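Local coordinates for metallo-carboxypeptidase (PDB 4A39), which is a zinc-dependent M14-family carboxypeptidase, probably cytosolic, that should cleave residues from the C-terminal ends of peptides or proteins, at residues R298-E312 against L372-E386. Sequence-based numbering, arbitrary orientation.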
# COMPACT_ATOMS: atom_id res chain seq x y z
N ARG A 298 6.16 -10.53 22.73
CA ARG A 298 7.37 -9.75 22.98
C ARG A 298 8.00 -9.25 21.69
O ARG A 298 8.47 -8.12 21.63
CB ARG A 298 8.38 -10.59 23.76
CG ARG A 298 9.65 -9.84 24.11
CD ARG A 298 10.57 -10.68 24.97
NE ARG A 298 11.09 -11.86 24.28
CZ ARG A 298 12.07 -11.82 23.38
NH1 ARG A 298 12.65 -10.67 23.07
NH2 ARG A 298 12.49 -12.95 22.81
N LEU A 299 8.02 -10.10 20.66
CA LEU A 299 8.60 -9.71 19.38
C LEU A 299 7.85 -8.55 18.77
O LEU A 299 8.46 -7.65 18.19
CB LEU A 299 8.62 -10.90 18.40
CG LEU A 299 9.78 -11.89 18.58
CD1 LEU A 299 9.62 -13.07 17.63
CD2 LEU A 299 11.11 -11.19 18.33
N GLU A 300 6.52 -8.55 18.90
CA GLU A 300 5.72 -7.47 18.36
C GLU A 300 6.08 -6.18 19.10
O GLU A 300 6.21 -5.13 18.49
CB GLU A 300 4.22 -7.77 18.50
CG GLU A 300 3.77 -9.01 17.72
CD GLU A 300 2.27 -9.20 17.70
OE1 GLU A 300 1.58 -8.66 18.59
OE2 GLU A 300 1.76 -9.90 16.79
N GLN A 301 6.26 -6.28 20.42
CA GLN A 301 6.62 -5.13 21.24
C GLN A 301 7.98 -4.61 20.78
O GLN A 301 8.16 -3.40 20.59
CB GLN A 301 6.68 -5.55 22.72
CG GLN A 301 6.38 -4.45 23.73
CD GLN A 301 7.37 -3.31 23.71
OE1 GLN A 301 8.57 -3.51 23.83
NE2 GLN A 301 6.85 -2.09 23.56
N ARG A 302 8.93 -5.52 20.60
CA ARG A 302 10.28 -5.17 20.16
C ARG A 302 10.27 -4.42 18.82
O ARG A 302 10.93 -3.39 18.66
CB ARG A 302 11.13 -6.43 20.03
CG ARG A 302 11.51 -7.08 21.35
CD ARG A 302 12.65 -6.32 22.01
NE ARG A 302 13.86 -6.36 21.21
CZ ARG A 302 14.57 -5.29 20.86
NH1 ARG A 302 14.17 -4.08 21.25
NH2 ARG A 302 15.66 -5.42 20.12
N PHE A 303 9.52 -4.96 17.86
CA PHE A 303 9.42 -4.37 16.52
C PHE A 303 8.85 -2.95 16.56
O PHE A 303 9.40 -2.03 15.95
CB PHE A 303 8.53 -5.25 15.63
CG PHE A 303 8.43 -4.77 14.21
CD1 PHE A 303 7.47 -3.81 13.86
CD2 PHE A 303 9.28 -5.26 13.23
CE1 PHE A 303 7.37 -3.36 12.55
CE2 PHE A 303 9.18 -4.81 11.91
CZ PHE A 303 8.22 -3.86 11.57
N ARG A 304 7.73 -2.78 17.27
CA ARG A 304 7.09 -1.47 17.36
C ARG A 304 7.99 -0.43 18.02
O ARG A 304 8.06 0.71 17.57
CB ARG A 304 5.77 -1.58 18.13
CG ARG A 304 4.62 -2.18 17.34
CD ARG A 304 3.35 -2.19 18.17
NE ARG A 304 2.18 -2.62 17.41
CZ ARG A 304 1.41 -3.65 17.74
NH1 ARG A 304 1.69 -4.37 18.82
NH2 ARG A 304 0.36 -3.97 16.99
N GLU A 305 8.67 -0.84 19.09
CA GLU A 305 9.56 0.06 19.84
C GLU A 305 10.76 0.50 19.01
O GLU A 305 11.11 1.68 18.98
CB GLU A 305 10.03 -0.63 21.12
CG GLU A 305 10.57 0.33 22.17
CD GLU A 305 10.78 -0.33 23.52
OE1 GLU A 305 10.31 -1.48 23.71
OE2 GLU A 305 11.41 0.29 24.40
N GLU A 306 11.40 -0.45 18.34
CA GLU A 306 12.56 -0.14 17.53
C GLU A 306 12.20 0.67 16.29
O GLU A 306 12.96 1.55 15.87
CB GLU A 306 13.29 -1.43 17.11
CG GLU A 306 13.91 -2.20 18.28
CD GLU A 306 15.12 -1.50 18.90
OE1 GLU A 306 15.49 -0.39 18.46
OE2 GLU A 306 15.70 -2.07 19.84
N LEU A 307 11.03 0.41 15.71
CA LEU A 307 10.62 1.16 14.52
C LEU A 307 10.20 2.58 14.88
O LEU A 307 10.46 3.53 14.14
CB LEU A 307 9.48 0.45 13.79
CG LEU A 307 8.96 1.14 12.53
CD1 LEU A 307 10.12 1.44 11.58
CD2 LEU A 307 7.94 0.25 11.85
N MET A 308 9.54 2.74 16.03
CA MET A 308 9.11 4.06 16.46
C MET A 308 10.33 4.94 16.76
O MET A 308 10.28 6.16 16.60
CB MET A 308 8.21 3.94 17.69
CG MET A 308 7.64 5.27 18.20
SD MET A 308 6.31 5.03 19.41
CE MET A 308 5.20 6.33 18.93
N ALA A 309 11.42 4.31 17.16
CA ALA A 309 12.64 5.05 17.48
C ALA A 309 13.39 5.49 16.23
O ALA A 309 14.25 6.36 16.29
CB ALA A 309 13.55 4.21 18.36
N ARG A 310 13.04 4.89 15.09
CA ARG A 310 13.73 5.20 13.83
C ARG A 310 12.92 5.89 12.73
O ARG A 310 13.45 6.73 12.01
CB ARG A 310 14.33 3.92 13.25
CG ARG A 310 15.37 3.26 14.14
CD ARG A 310 15.94 2.02 13.48
NE ARG A 310 17.08 1.48 14.21
CZ ARG A 310 17.02 0.97 15.44
NH1 ARG A 310 15.86 0.92 16.08
NH2 ARG A 310 18.11 0.51 16.02
N GLY A 311 11.65 5.53 12.58
CA GLY A 311 10.88 6.13 11.51
C GLY A 311 9.60 6.84 11.90
O GLY A 311 9.35 7.10 13.07
N GLU A 312 8.79 7.18 10.90
CA GLU A 312 7.53 7.85 11.15
C GLU A 312 6.57 6.70 11.42
O GLU A 312 5.96 6.15 10.50
CB GLU A 312 7.10 8.65 9.93
CG GLU A 312 8.15 9.65 9.48
CD GLU A 312 7.57 10.74 8.60
OE1 GLU A 312 7.01 11.72 9.15
OE2 GLU A 312 7.67 10.62 7.36
N LEU A 372 9.80 4.97 5.01
CA LEU A 372 9.35 4.02 6.02
C LEU A 372 9.86 2.63 5.66
O LEU A 372 10.24 1.84 6.53
CB LEU A 372 7.82 4.01 6.12
CG LEU A 372 7.23 3.09 7.20
CD1 LEU A 372 7.59 3.59 8.59
CD2 LEU A 372 5.71 3.04 7.03
N GLY A 373 9.89 2.33 4.36
CA GLY A 373 10.38 1.03 3.93
C GLY A 373 11.83 0.86 4.33
O GLY A 373 12.26 -0.22 4.76
N GLN A 374 12.61 1.93 4.19
CA GLN A 374 14.01 1.87 4.55
C GLN A 374 14.20 1.78 6.07
O GLN A 374 15.11 1.10 6.54
CB GLN A 374 14.73 3.10 3.99
CG GLN A 374 14.69 3.15 2.47
CD GLN A 374 15.41 4.35 1.89
OE1 GLN A 374 15.06 5.49 2.18
NE2 GLN A 374 16.42 4.09 1.06
N ASP A 375 13.33 2.43 6.83
CA ASP A 375 13.45 2.38 8.29
C ASP A 375 13.03 1.02 8.81
O ASP A 375 13.51 0.57 9.85
CB ASP A 375 12.63 3.50 8.95
CG ASP A 375 13.21 4.88 8.68
OD1 ASP A 375 14.45 4.99 8.56
OD2 ASP A 375 12.43 5.85 8.62
N VAL A 376 12.13 0.36 8.10
CA VAL A 376 11.70 -0.97 8.50
C VAL A 376 12.89 -1.92 8.34
O VAL A 376 13.10 -2.82 9.16
CB VAL A 376 10.51 -1.47 7.64
CG1 VAL A 376 10.34 -2.97 7.78
CG2 VAL A 376 9.23 -0.77 8.08
N LEU A 377 13.68 -1.73 7.29
CA LEU A 377 14.84 -2.57 7.07
C LEU A 377 15.81 -2.40 8.23
O LEU A 377 16.41 -3.38 8.69
CB LEU A 377 15.54 -2.21 5.74
CG LEU A 377 14.86 -2.76 4.48
CD1 LEU A 377 15.60 -2.28 3.24
CD2 LEU A 377 14.85 -4.28 4.54
N SER A 378 15.96 -1.17 8.72
CA SER A 378 16.84 -0.91 9.85
C SER A 378 16.34 -1.66 11.07
O SER A 378 17.13 -2.22 11.84
CB SER A 378 16.90 0.59 10.16
OG SER A 378 17.64 1.29 9.18
N THR A 379 15.02 -1.68 11.25
CA THR A 379 14.41 -2.36 12.39
C THR A 379 14.65 -3.87 12.31
O THR A 379 14.97 -4.50 13.32
CB THR A 379 12.89 -2.07 12.45
OG1 THR A 379 12.69 -0.66 12.64
CG2 THR A 379 12.23 -2.84 13.59
N LEU A 380 14.50 -4.44 11.12
CA LEU A 380 14.72 -5.87 10.95
C LEU A 380 16.17 -6.25 11.21
O LEU A 380 16.45 -7.36 11.69
CB LEU A 380 14.32 -6.31 9.53
CG LEU A 380 12.84 -6.15 9.15
CD1 LEU A 380 12.64 -6.65 7.73
CD2 LEU A 380 11.97 -6.93 10.13
N ALA A 381 17.09 -5.34 10.91
CA ALA A 381 18.51 -5.60 11.12
C ALA A 381 18.81 -5.75 12.61
O ALA A 381 19.63 -6.58 13.00
CB ALA A 381 19.34 -4.46 10.54
N VAL A 382 18.13 -4.96 13.43
CA VAL A 382 18.32 -5.01 14.88
C VAL A 382 17.70 -6.25 15.52
O VAL A 382 18.25 -6.82 16.46
CB VAL A 382 17.69 -3.77 15.57
CG1 VAL A 382 17.82 -3.89 17.09
CG2 VAL A 382 18.37 -2.51 15.08
N LEU A 383 16.56 -6.68 14.99
CA LEU A 383 15.83 -7.83 15.53
C LEU A 383 16.19 -9.18 14.93
O LEU A 383 15.70 -10.21 15.41
CB LEU A 383 14.32 -7.62 15.33
CG LEU A 383 13.68 -6.29 15.71
CD1 LEU A 383 12.20 -6.35 15.40
CD2 LEU A 383 13.91 -5.99 17.18
N VAL A 384 17.02 -9.20 13.90
CA VAL A 384 17.36 -10.46 13.23
C VAL A 384 17.70 -11.65 14.13
O VAL A 384 17.22 -12.76 13.90
CB VAL A 384 18.49 -10.26 12.19
CG1 VAL A 384 19.83 -10.13 12.88
CG2 VAL A 384 18.49 -11.41 11.20
N ASP A 385 18.51 -11.43 15.16
CA ASP A 385 18.90 -12.52 16.06
C ASP A 385 17.78 -12.98 17.00
O ASP A 385 17.93 -14.00 17.68
CB ASP A 385 20.11 -12.12 16.90
CG ASP A 385 21.33 -11.81 16.06
OD1 ASP A 385 21.64 -12.61 15.15
OD2 ASP A 385 22.00 -10.78 16.31
N GLU A 386 16.68 -12.24 17.04
CA GLU A 386 15.56 -12.57 17.92
C GLU A 386 14.37 -13.20 17.21
O GLU A 386 13.46 -13.72 17.86
CB GLU A 386 15.08 -11.30 18.64
CG GLU A 386 16.15 -10.61 19.47
CD GLU A 386 15.70 -9.25 19.97
OE1 GLU A 386 14.62 -9.17 20.61
OE2 GLU A 386 16.42 -8.26 19.74
O HOH W 1 12.81 -13.35 20.46
O HOH W 2 9.75 6.35 8.31
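R302 grips E386 side-on where helical segments 298-308 and 372-383 pack at 128°, their axes 9.0 Å apart, against the mixed sheet of the zinc carboxypeptidase fold. R302 NE meets E386 OE1 at 3.0 Å and R302 NH2 meets E386 OE2 at 3.0 Å. Both bonds use syn lone pairs, and the guanidinium and carboxylate planes lie only 5° apart. L383 CD2 sits over one face of that guanidinium, 3.5 Å from R302 NH2. Beneath the salt bridge the interface turns apolar: T379 CG2 makes a CH-pi contact over the face of the F303 ring, L380 CD2 meets the ring edge, and L383 CD1 touches F303 CD2. With CG anti to the backbone N (chi1 -177°), the F303 side chain swings from its own helix toward these partners; F345 of strand 343-350 meets the same ring. L307 continues the layer, its CD2 touching V376 CG2. T379 OG1 packs on L307 CA and donates to D375 O, the carbonyl that also accepts from T379 N. In the second shell, E306 positions both arginines: its OE2 takes R302 NH1 and its OE1 takes R310 NH1, each on the anti side and somewhat out of the carboxylate plane. This network of alternating charges probably steadies the E386 carboxylate, to which R298 NH1 adds a weak bond. R310 lies across V382, whose CG2 covers one guanidinium face. At the far end, G311 CA packs 3.3 Å from D375 OD2, and one water accepts from E312 N while donating to D375 OD2 at 2.7 Å.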